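Threonine phosphate decarboxylase-like enzyme (Sulfurospirillum multivorans, PDB 6OUX) uses pyridoxal phosphate to decarboxylate L-serine O-phosphate to ethanolamine O-phosphate, a precursor for the nucleotide loop linkage of norcobamides. Local coordinates at residues 11-16 against 342-347; 60-65 against 283-288; 211-216 against 293-298. All blocks are in the same frame, centred on the assembly; numbering follows the deposited sequence.

In the fold
Contact 1 (11-16 with 342-347) lies in the small domain, where helix 11-19, near the N-terminus, meets helix 339-350 beside the five-stranded mixed sheet. It joins segments 326 residues apart and spans both other contacts in sequence; its centre is about 39 Å from that of contact 2 and about 35 Å from that of contact 3. Contacts 2 (60-65 with 283-288) and 3 (211-216 with 293-298) have centres about 16 Å apart and alternate along the chain. They adjoin at helix 289-314, whose Arg294 meets Tyr62 of contact 2 while Tyr295 meets the loop of contact 3. The separation reflects the small and large domains of fold type I pyridoxal phosphate enzymes.

Contact 1: 11-16 against 342-347; sequences TQFTKA and VISALL
Phe13 brings the rim of its ring against Ser344, with CD1 lying 3.6 Å from Ser344 OG and 3.7 Å from Ser344 CB. The hydroxyl oxygen sits in the plane of the ring at its edge, so the serine meets aromatic C-H groups rather than the pi cloud. The far end of the same ring reaches the next turn of the partner helix, where Phe13 CZ is 4.1 Å from Leu347 CD1. This apolar touch also comes at the ring edge, and the two side chains run at about a right angle to each other. With CG anti to the backbone N (chi1 178°), Phe13 extends from its helix far enough to span both residues.

Beside the ring, Thr14 OG1 and Ser344 OG approach to 3.1 Å, close enough for a hydrogen bond, but which acceptor the threonine proton serves is not settled. Both hydroxyls have a main-chain acceptor one turn earlier in their own helix, Asn10 O for Thr14 and Ser340 O for Ser344, and the buried serine is satisfied there. Thr14 CA and Ser344 CA are 6.0 Å apart, and the segment axes approach to 9.7 Å with 111° between their directions.

Helix 11-19 thus lies across helix 339-350, with Phe17 extending the contact onto Ile343 and Leu347, while Phe13 also stacks on Phe38. Strand 352-356, reached by Ile343, Leu346 and Leu347, carries Arg355, a binding residue for O-phospho-L-serine whose side chain is about 10 Å from that of Leu347. Ala345 and Leu346 pack on Ile388, so helix 339-350 sits between helix 11-19, helix 375-388 and the small-domain sheet.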
loop_
_atom_site.group_PDB
_atom_site.type_symbol
_atom_site.label_atom_id
_atom_site.label_comp_id
_atom_site.label_asym_id
_atom_site.label_seq_id
_atom_site.Cartn_x
_atom_site.Cartn_y
_atom_site.Cartn_z
ATOM N N THR A 11 1.027 -11.755 -38.154
ATOM C CA THR A 11 1.750 -12.841 -37.559
ATOM C C THR A 11 3.037 -12.340 -36.866
ATOM O O THR A 11 3.339 -12.735 -35.724
ATOM C CB THR A 11 2.069 -13.967 -38.620
ATOM O OG1 THR A 11 0.862 -14.586 -39.109
ATOM C CG2 THR A 11 2.922 -15.035 -38.053
ATOM N N GLN A 12 3.767 -11.481 -37.558
ATOM C CA GLN A 12 5.046 -10.933 -37.044
ATOM C C GLN A 12 4.785 -10.223 -35.726
ATOM O O GLN A 12 5.390 -10.514 -34.696
ATOM C CB GLN A 12 5.712 -10.000 -38.069
ATOM C CG GLN A 12 7.121 -9.580 -37.615
ATOM C CD GLN A 12 7.875 -8.689 -38.616
ATOM O OE1 GLN A 12 7.361 -8.252 -39.655
ATOM N NE2 GLN A 12 9.119 -8.452 -38.305
ATOM N N PHE A 13 3.799 -9.352 -35.743
ATOM C CA PHE A 13 3.363 -8.707 -34.510
ATOM C C PHE A 13 2.938 -9.719 -33.431
ATOM O O PHE A 13 3.413 -9.700 -32.282
ATOM C CB PHE A 13 2.229 -7.750 -34.815
ATOM C CG PHE A 13 1.680 -7.065 -33.596
ATOM C CD1 PHE A 13 0.665 -7.681 -32.799
ATOM C CD2 PHE A 13 2.177 -5.827 -33.201
ATOM C CE1 PHE A 13 0.183 -7.060 -31.683
ATOM C CE2 PHE A 13 1.669 -5.215 -32.071
ATOM C CZ PHE A 13 0.667 -5.818 -31.330
ATOM N N THR A 14 2.039 -10.625 -33.794
ATOM C CA THR A 14 1.581 -11.649 -32.816
ATOM C C THR A 14 2.696 -12.420 -32.181
ATOM O O THR A 14 2.706 -12.661 -30.943
ATOM C CB THR A 14 0.664 -12.652 -33.484
ATOM O OG1 THR A 14 -0.405 -11.964 -34.114
ATOM C CG2 THR A 14 0.155 -13.692 -32.476
ATOM N N LYS A 15 3.664 -12.843 -32.998
ATOM C CA LYS A 15 4.782 -13.595 -32.429
ATOM C C LYS A 15 5.597 -12.777 -31.462
ATOM O O LYS A 15 5.949 -13.277 -30.373
ATOM C CB LYS A 15 5.693 -14.202 -33.527
ATOM C CG LYS A 15 5.051 -15.421 -34.179
ATOM C CD LYS A 15 6.097 -16.150 -34.993
ATOM C CE LYS A 15 5.480 -17.136 -35.979
ATOM N NZ LYS A 15 6.489 -18.208 -36.159
ATOM N N ALA A 16 5.932 -11.531 -31.838
ATOM C CA ALA A 16 6.706 -10.652 -30.937
ATOM C C ALA A 16 5.890 -10.384 -29.670
ATOM O O ALA A 16 6.402 -10.407 -28.540
ATOM C CB ALA A 16 7.010 -9.340 -31.649
ATOM N N VAL A 342 -7.325 -12.312 -32.573
ATOM C CA VAL A 342 -8.279 -11.261 -32.278
ATOM C C VAL A 342 -7.619 -10.149 -31.509
ATOM O O VAL A 342 -7.779 -8.984 -31.857
ATOM C CB VAL A 342 -9.554 -11.789 -31.598
ATOM C CG1 VAL A 342 -10.538 -10.672 -31.273
ATOM C CG2 VAL A 342 -10.212 -12.743 -32.522
ATOM N N ILE A 343 -6.860 -10.495 -30.493
ATOM C CA ILE A 343 -6.128 -9.492 -29.688
ATOM C C ILE A 343 -5.131 -8.632 -30.483
ATOM O O ILE A 343 -5.095 -7.407 -30.337
ATOM C CB ILE A 343 -5.509 -10.145 -28.467
ATOM C CG1 ILE A 343 -6.620 -10.650 -27.559
ATOM C CG2 ILE A 343 -4.555 -9.212 -27.706
ATOM C CD1 ILE A 343 -6.184 -11.773 -26.577
ATOM N N SER A 344 -4.393 -9.263 -31.399
ATOM C CA SER A 344 -3.474 -8.558 -32.256
ATOM C C SER A 344 -4.179 -7.655 -33.271
ATOM O O SER A 344 -3.749 -6.539 -33.509
ATOM C CB SER A 344 -2.558 -9.565 -32.951
ATOM O OG SER A 344 -1.781 -10.234 -32.011
ATOM N N ALA A 345 -5.262 -8.116 -33.856
ATOM C CA ALA A 345 -5.968 -7.274 -34.799
ATOM C C ALA A 345 -6.613 -6.078 -34.120
ATOM O O ALA A 345 -6.588 -4.960 -34.681
ATOM C CB ALA A 345 -7.013 -8.072 -35.574
ATOM N N LEU A 346 -7.178 -6.286 -32.921
ATOM C CA LEU A 346 -7.732 -5.185 -32.150
ATOM C C LEU A 346 -6.670 -4.145 -31.850
ATOM O O LEU A 346 -6.945 -2.936 -31.933
ATOM C CB LEU A 346 -8.360 -5.685 -30.835
ATOM C CG LEU A 346 -9.699 -6.419 -31.012
ATOM C CD1 LEU A 346 -10.032 -7.285 -29.816
ATOM C CD2 LEU A 346 -10.811 -5.421 -31.294
ATOM N N LEU A 347 -5.486 -4.578 -31.441
ATOM C CA LEU A 347 -4.409 -3.609 -31.115
ATOM C C LEU A 347 -3.972 -2.846 -32.407
ATOM O O LEU A 347 -4.017 -1.595 -32.490
ATOM C CB LEU A 347 -3.203 -4.322 -30.483
ATOM C CG LEU A 347 -3.426 -4.646 -29.004
ATOM C CD1 LEU A 347 -2.323 -5.556 -28.467
ATOM C CD2 LEU A 347 -3.537 -3.358 -28.200
#

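Contact 2: 60-65 against 283-288; sequences LDYIDR and LRLFVR
Tyr62 and Leu285 make the apolar part of the contact. Leu285 CD1 approaches Tyr62 CD2 to 3.7 Å at a slant to the ring, while the other methyl, Leu285 CD2, lies 4.1 Å from Tyr62 CB; the leucine fork therefore touches both the ring and its stem. Arg288 also reaches the tyrosine, with NH2 3.8 Å from Tyr62 CE2, but its guanidinium plane is turned 76° from the ring and is not stacked on it. Leu285 CD1 lies over that guanidinium near its edge, 3.4 Å from the plane, and so sits between arginine and tyrosine.

Arg288 is at the N-cap position of helix 289-314, in the short link from helix 277-286. In this fold type I chain of the class-II aminotransferase family, the contact joins that link to helix 53-68, on the dimer side: Tyr73 of the second subunit packs on Ile63 and Asp64. The bent Arg288 chain returns to helix 53-68, where Glu66 forms a salt bridge with its NH2.

Over the Tyr62 ring, Arg65 NH2 lies 3.7 Å above the plane, near its centre. A salt bridge from Arg65 NH2 to Asp61 OD2 (3.2 Å, N-H...O angle 170°) helps hold this guanidinium, which is met in its own plane while Asp61 OD2 is approached from above the carboxylate plane. Further out, Phe291 meets Tyr62 edge-to-face and also touches Leu285.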
loop_
_atom_site.group_PDB
_atom_site.type_symbol
_atom_site.label_atom_id
_atom_site.label_comp_id
_atom_site.label_asym_id
_atom_site.label_seq_id
_atom_site.Cartn_x
_atom_site.Cartn_y
_atom_site.Cartn_z
ATOM N N LEU A 60 -12.569 12.106 -10.251
ATOM C CA LEU A 60 -11.552 13.077 -10.730
ATOM C C LEU A 60 -12.063 14.520 -10.650
ATOM O O LEU A 60 -11.306 15.464 -10.347
ATOM C CB LEU A 60 -11.102 12.777 -12.143
ATOM C CG LEU A 60 -10.234 11.501 -12.259
ATOM C CD1 LEU A 60 -10.156 11.091 -13.713
ATOM C CD2 LEU A 60 -8.852 11.782 -11.628
ATOM N N ASP A 61 -13.359 14.691 -10.870
ATOM C CA ASP A 61 -13.971 16.003 -10.856
ATOM C C ASP A 61 -13.994 16.534 -9.446
ATOM O O ASP A 61 -13.707 17.692 -9.274
ATOM C CB ASP A 61 -15.385 15.953 -11.446
ATOM C CG ASP A 61 -16.026 17.288 -11.499
ATOM O OD1 ASP A 61 -15.535 18.166 -12.244
ATOM O OD2 ASP A 61 -16.971 17.450 -10.769
ATOM N N TYR A 62 -14.314 15.708 -8.437
ATOM C CA TYR A 62 -14.192 16.104 -7.065
ATOM C C TYR A 62 -12.746 16.442 -6.661
ATOM O O TYR A 62 -12.495 17.427 -5.929
ATOM C CB TYR A 62 -14.764 15.058 -6.103
ATOM C CG TYR A 62 -16.247 15.107 -5.883
ATOM C CD1 TYR A 62 -17.146 14.402 -6.678
ATOM C CD2 TYR A 62 -16.754 15.814 -4.843
ATOM C CE1 TYR A 62 -18.491 14.428 -6.435
ATOM C CE2 TYR A 62 -18.095 15.847 -4.587
ATOM C CZ TYR A 62 -18.949 15.168 -5.390
ATOM O OH TYR A 62 -20.237 15.239 -5.072
ATOM N N ILE A 63 -11.792 15.656 -7.167
ATOM C CA ILE A 63 -10.393 15.936 -6.924
ATOM C C ILE A 63 -9.998 17.328 -7.517
ATOM O O ILE A 63 -9.393 18.137 -6.842
ATOM C CB ILE A 63 -9.521 14.810 -7.430
ATOM C CG1 ILE A 63 -9.787 13.562 -6.599
ATOM C CG2 ILE A 63 -8.052 15.205 -7.348
ATOM C CD1 ILE A 63 -9.054 12.324 -7.089
ATOM N N ASP A 64 -10.354 17.559 -8.769
ATOM C CA ASP A 64 -10.028 18.777 -9.429
ATOM C C ASP A 64 -10.593 19.936 -8.659
ATOM O O ASP A 64 -9.867 20.902 -8.401
ATOM C CB ASP A 64 -10.587 18.773 -10.844
ATOM C CG ASP A 64 -10.190 19.990 -11.658
ATOM O OD1 ASP A 64 -9.194 20.629 -11.344
ATOM O OD2 ASP A 64 -10.901 20.315 -12.638
ATOM N N ARG A 65 -11.879 19.844 -8.313
ATOM C CA ARG A 65 -12.595 20.954 -7.700
ATOM C C ARG A 65 -12.165 21.162 -6.258
ATOM O O ARG A 65 -12.006 22.299 -5.826
ATOM C CB ARG A 65 -14.135 20.835 -7.821
ATOM C CG ARG A 65 -14.702 20.972 -9.267
ATOM C CD ARG A 65 -16.119 20.309 -9.547
ATOM N NE ARG A 65 -16.724 20.407 -8.282
ATOM C CZ ARG A 65 -17.144 19.494 -7.443
ATOM N NH1 ARG A 65 -17.448 19.995 -6.305
ATOM N NH2 ARG A 65 -17.405 18.221 -7.703
ATOM N N LEU A 283 -11.357 7.720 0.405
ATOM C CA LEU A 283 -12.136 6.940 1.348
ATOM C C LEU A 283 -13.222 7.796 2.023
ATOM O O LEU A 283 -14.409 7.353 2.148
ATOM C CB LEU A 283 -11.251 6.318 2.416
ATOM C CG LEU A 283 -11.947 5.171 3.113
ATOM C CD1 LEU A 283 -11.704 3.930 2.270
ATOM C CD2 LEU A 283 -11.441 4.969 4.540
ATOM N N ARG A 284 -12.818 8.999 2.441
ATOM C CA ARG A 284 -13.737 9.917 3.113
ATOM C C ARG A 284 -14.744 10.508 2.143
ATOM O O ARG A 284 -15.882 10.790 2.529
ATOM C CB ARG A 284 -13.009 11.030 3.792
ATOM C CG ARG A 284 -12.148 10.594 4.959
ATOM C CD ARG A 284 -11.429 11.816 5.556
ATOM N NE ARG A 284 -10.614 11.378 6.661
ATOM C CZ ARG A 284 -11.052 11.183 7.902
ATOM N NH1 ARG A 284 -12.307 11.479 8.262
ATOM N NH2 ARG A 284 -10.203 10.721 8.801
ATOM N N LEU A 285 -14.354 10.660 0.894
ATOM C CA LEU A 285 -15.287 11.035 -0.127
ATOM C C LEU A 285 -16.381 9.989 -0.293
ATOM O O LEU A 285 -17.574 10.290 -0.265
ATOM C CB LEU A 285 -14.525 11.237 -1.440
ATOM C CG LEU A 285 -15.368 11.763 -2.583
ATOM C CD1 LEU A 285 -15.795 13.215 -2.318
ATOM C CD2 LEU A 285 -14.521 11.625 -3.815
ATOM N N PHE A 286 -15.953 8.740 -0.427
ATOM C CA PHE A 286 -16.815 7.615 -0.827
ATOM C C PHE A 286 -17.935 7.355 0.139
ATOM O O PHE A 286 -18.898 6.703 -0.244
ATOM C CB PHE A 286 -15.997 6.322 -0.977
ATOM C CG PHE A 286 -15.014 6.327 -2.106
ATOM C CD1 PHE A 286 -15.027 7.288 -3.112
ATOM C CD2 PHE A 286 -14.016 5.341 -2.148
ATOM C CE1 PHE A 286 -14.069 7.250 -4.131
ATOM C CE2 PHE A 286 -13.067 5.311 -3.147
ATOM C CZ PHE A 286 -13.111 6.241 -4.151
ATOM N N VAL A 287 -17.860 7.920 1.346
ATOM C CA VAL A 287 -18.952 7.782 2.333
ATOM C C VAL A 287 -19.755 9.041 2.617
ATOM O O VAL A 287 -20.720 9.024 3.408
ATOM C CB VAL A 287 -18.433 7.058 3.614
ATOM C CG1 VAL A 287 -17.753 5.747 3.218
ATOM C CG2 VAL A 287 -17.470 7.908 4.425
ATOM N N ARG A 288 -19.450 10.140 1.936
ATOM C CA ARG A 288 -20.284 11.332 2.064
ATOM C C ARG A 288 -21.602 11.104 1.351
ATOM O O ARG A 288 -21.634 10.601 0.242
ATOM C CB ARG A 288 -19.607 12.559 1.493
ATOM C CG ARG A 288 -19.040 13.491 2.548
ATOM C CD ARG A 288 -17.812 14.145 2.031
ATOM N NE ARG A 288 -18.106 14.984 0.905
ATOM C CZ ARG A 288 -17.190 15.605 0.173
ATOM N NH1 ARG A 288 -15.902 15.427 0.393
ATOM N NH2 ARG A 288 -17.575 16.391 -0.812
#

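Contact 3: 211-216 against 293-298; sequences FIHFAY and KRYEEA
The aromatic interaction is between His213 and Tyr295, whose rings meet rim to rim. Their centroids are 5.7 Å apart and their planes differ by 44°, so neither ring lies over the face of the other. Tyr295 comes in with its phenol end foremost: CG is anti to the backbone N (chi1 168°), which carries the ring out from helix 289-314 toward the short 3-10 turn 212-214. The hydroxyl ends at the rim of the imidazole, but the modelled approach there is implausibly close and the orientation of the imidazole is uncertain, so its atomic detail is doubtful. Phe246 also meets the Tyr295 ring, with planes at about 30°, and Ala55 of helix 53-68 packs on the tyrosine.

Main-chain hydrogen bonds shape the turn that presents His213. Phe214 N bonds to Phe211 O at 3.1 Å, and Ala215 N bonds to Ile212 O at the same length of 3.1 Å.

The polar link to the helix comes from Arg299, just beyond 293-298, which donates through NH1 to the main-chain carbonyl of His213 and forms a salt bridge through NH2 with Glu296 OE2.

The loop following strand 204-208 of the large sheet is therefore joined to helix 289-314 by an aromatic rim contact and by a backbone hydrogen bond from Arg299, which Glu296 probably helps position.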
loop_
_atom_site.group_PDB
_atom_site.type_symbol
_atom_site.label_atom_id
_atom_site.label_comp_id
_atom_site.label_asym_id
_atom_site.label_seq_id
_atom_site.Cartn_x
_atom_site.Cartn_y
_atom_site.Cartn_z
ATOM N N PHE A 211 -17.392 -6.899 -7.379
ATOM C CA PHE A 211 -18.243 -6.489 -8.534
ATOM C C PHE A 211 -19.735 -6.338 -8.304
ATOM O O PHE A 211 -20.510 -6.217 -9.287
ATOM C CB PHE A 211 -17.964 -7.479 -9.698
ATOM C CG PHE A 211 -16.502 -7.584 -9.995
ATOM C CD1 PHE A 211 -15.831 -6.498 -10.493
ATOM C CD2 PHE A 211 -15.774 -8.707 -9.657
ATOM C CE1 PHE A 211 -14.476 -6.544 -10.735
ATOM C CE2 PHE A 211 -14.413 -8.738 -9.849
ATOM C CZ PHE A 211 -13.769 -7.668 -10.408
ATOM N N ILE A 212 -20.186 -6.386 -7.048
ATOM C CA ILE A 212 -21.610 -6.527 -6.767
ATOM C C ILE A 212 -22.400 -5.230 -7.088
ATOM O O ILE A 212 -23.586 -5.272 -7.340
ATOM C CB ILE A 212 -21.892 -6.973 -5.306
ATOM C CG1 ILE A 212 -23.306 -7.602 -5.200
ATOM C CG2 ILE A 212 -21.662 -5.846 -4.312
ATOM C CD1 ILE A 212 -23.583 -8.320 -3.913
ATOM N N HIS A 213 -21.714 -4.116 -7.147
ATOM C CA HIS A 213 -22.347 -2.815 -7.518
ATOM C C HIS A 213 -22.847 -2.821 -8.984
ATOM O O HIS A 213 -23.641 -1.987 -9.361
ATOM C CB HIS A 213 -21.325 -1.664 -7.392
ATOM C CG HIS A 213 -21.244 -1.039 -6.055
ATOM N ND1 HIS A 213 -21.593 -1.683 -4.879
ATOM C CD2 HIS A 213 -20.757 0.176 -5.694
ATOM C CE1 HIS A 213 -21.339 -0.877 -3.863
ATOM N NE2 HIS A 213 -20.856 0.259 -4.334
ATOM N N PHE A 214 -22.377 -3.746 -9.809
ATOM C CA PHE A 214 -22.790 -3.919 -11.205
ATOM C C PHE A 214 -23.917 -4.884 -11.398
ATOM O O PHE A 214 -24.472 -4.909 -12.481
ATOM C CB PHE A 214 -21.581 -4.274 -12.089
ATOM C CG PHE A 214 -20.426 -3.353 -11.851
ATOM C CD1 PHE A 214 -20.563 -1.992 -12.123
ATOM C CD2 PHE A 214 -19.284 -3.785 -11.242
ATOM C CE1 PHE A 214 -19.535 -1.120 -11.836
ATOM C CE2 PHE A 214 -18.233 -2.909 -10.965
ATOM C CZ PHE A 214 -18.379 -1.577 -11.240
ATOM N N ALA A 215 -24.339 -5.578 -10.349
ATOM C CA ALA A 215 -25.429 -6.568 -10.463
ATOM C C ALA A 215 -26.771 -5.937 -10.061
ATOM O O ALA A 215 -26.859 -4.856 -9.406
ATOM C CB ALA A 215 -25.140 -7.799 -9.597
ATOM N N TYR A 216 -27.835 -6.607 -10.453
ATOM C CA TYR A 216 -29.144 -6.100 -10.068
ATOM C C TYR A 216 -30.109 -7.258 -9.964
ATOM O O TYR A 216 -29.961 -8.217 -10.691
ATOM C CB TYR A 216 -29.636 -5.000 -11.052
ATOM C CG TYR A 216 -29.737 -5.428 -12.481
ATOM C CD1 TYR A 216 -28.628 -5.365 -13.312
ATOM C CD2 TYR A 216 -30.907 -5.976 -12.998
ATOM C CE1 TYR A 216 -28.669 -5.807 -14.601
ATOM C CE2 TYR A 216 -30.972 -6.406 -14.332
ATOM C CZ TYR A 216 -29.841 -6.322 -15.119
ATOM O OH TYR A 216 -29.849 -6.737 -16.407
ATOM N N LYS A 293 -24.915 10.311 -3.624
ATOM C CA LYS A 293 -25.999 10.593 -4.535
ATOM C C LYS A 293 -25.573 10.641 -5.982
ATOM O O LYS A 293 -26.222 10.069 -6.843
ATOM C CB LYS A 293 -26.700 11.895 -4.160
ATOM C CG LYS A 293 -27.878 12.261 -5.083
ATOM C CD LYS A 293 -28.721 13.458 -4.557
ATOM C CE LYS A 293 -29.527 13.121 -3.289
ATOM N NZ LYS A 293 -28.787 13.083 -1.973
ATOM N N ARG A 294 -24.442 11.309 -6.275
ATOM C CA ARG A 294 -23.969 11.374 -7.609
ATOM C C ARG A 294 -23.366 10.017 -8.034
ATOM O O ARG A 294 -23.436 9.658 -9.196
ATOM C CB ARG A 294 -22.939 12.493 -7.741
ATOM C CG ARG A 294 -23.561 13.876 -7.459
ATOM C CD ARG A 294 -22.616 15.041 -7.797
ATOM N NE ARG A 294 -23.023 16.235 -7.048
ATOM C CZ ARG A 294 -22.331 17.386 -6.961
ATOM N NH1 ARG A 294 -21.165 17.509 -7.531
ATOM N NH2 ARG A 294 -22.806 18.402 -6.269
ATOM N N TYR A 295 -22.725 9.336 -7.106
ATOM C CA TYR A 295 -22.132 8.039 -7.403
ATOM C C TYR A 295 -23.204 7.040 -7.843
ATOM O O TYR A 295 -22.977 6.192 -8.724
ATOM C CB TYR A 295 -21.334 7.492 -6.220
ATOM C CG TYR A 295 -20.984 6.033 -6.461
ATOM C CD1 TYR A 295 -20.071 5.706 -7.465
ATOM C CD2 TYR A 295 -21.669 4.988 -5.817
ATOM C CE1 TYR A 295 -19.757 4.404 -7.777
ATOM C CE2 TYR A 295 -21.356 3.652 -6.104
ATOM C CZ TYR A 295 -20.385 3.371 -7.109
ATOM O OH TYR A 295 -20.028 2.089 -7.561
ATOM N N GLU A 296 -24.292 7.037 -7.131
ATOM C CA GLU A 296 -25.389 6.158 -7.474
ATOM C C GLU A 296 -25.893 6.400 -8.901
ATOM O O GLU A 296 -26.256 5.452 -9.621
ATOM C CB GLU A 296 -26.430 6.396 -6.431
ATOM C CG GLU A 296 -27.541 5.495 -6.358
ATOM C CD GLU A 296 -27.185 4.025 -6.134
ATOM O OE1 GLU A 296 -26.056 3.624 -5.815
ATOM O OE2 GLU A 296 -28.134 3.293 -6.373
ATOM N N GLU A 297 -25.988 7.681 -9.316
ATOM C CA GLU A 297 -26.330 7.959 -10.683
ATOM C C GLU A 297 -25.312 7.355 -11.658
ATOM O O GLU A 297 -25.702 6.829 -12.672
ATOM C CB GLU A 297 -26.425 9.479 -10.934
ATOM C CG GLU A 297 -27.491 10.239 -10.199
ATOM C CD GLU A 297 -27.291 11.768 -10.222
ATOM O OE1 GLU A 297 -26.345 12.320 -10.841
ATOM O OE2 GLU A 297 -28.139 12.403 -9.658
ATOM N N ALA A 298 -24.009 7.476 -11.386
ATOM C CA ALA A 298 -22.964 6.919 -12.222
ATOM C C ALA A 298 -22.926 5.351 -12.285
ATOM O O ALA A 298 -22.511 4.755 -13.302
ATOM C CB ALA A 298 -21.601 7.380 -11.703
#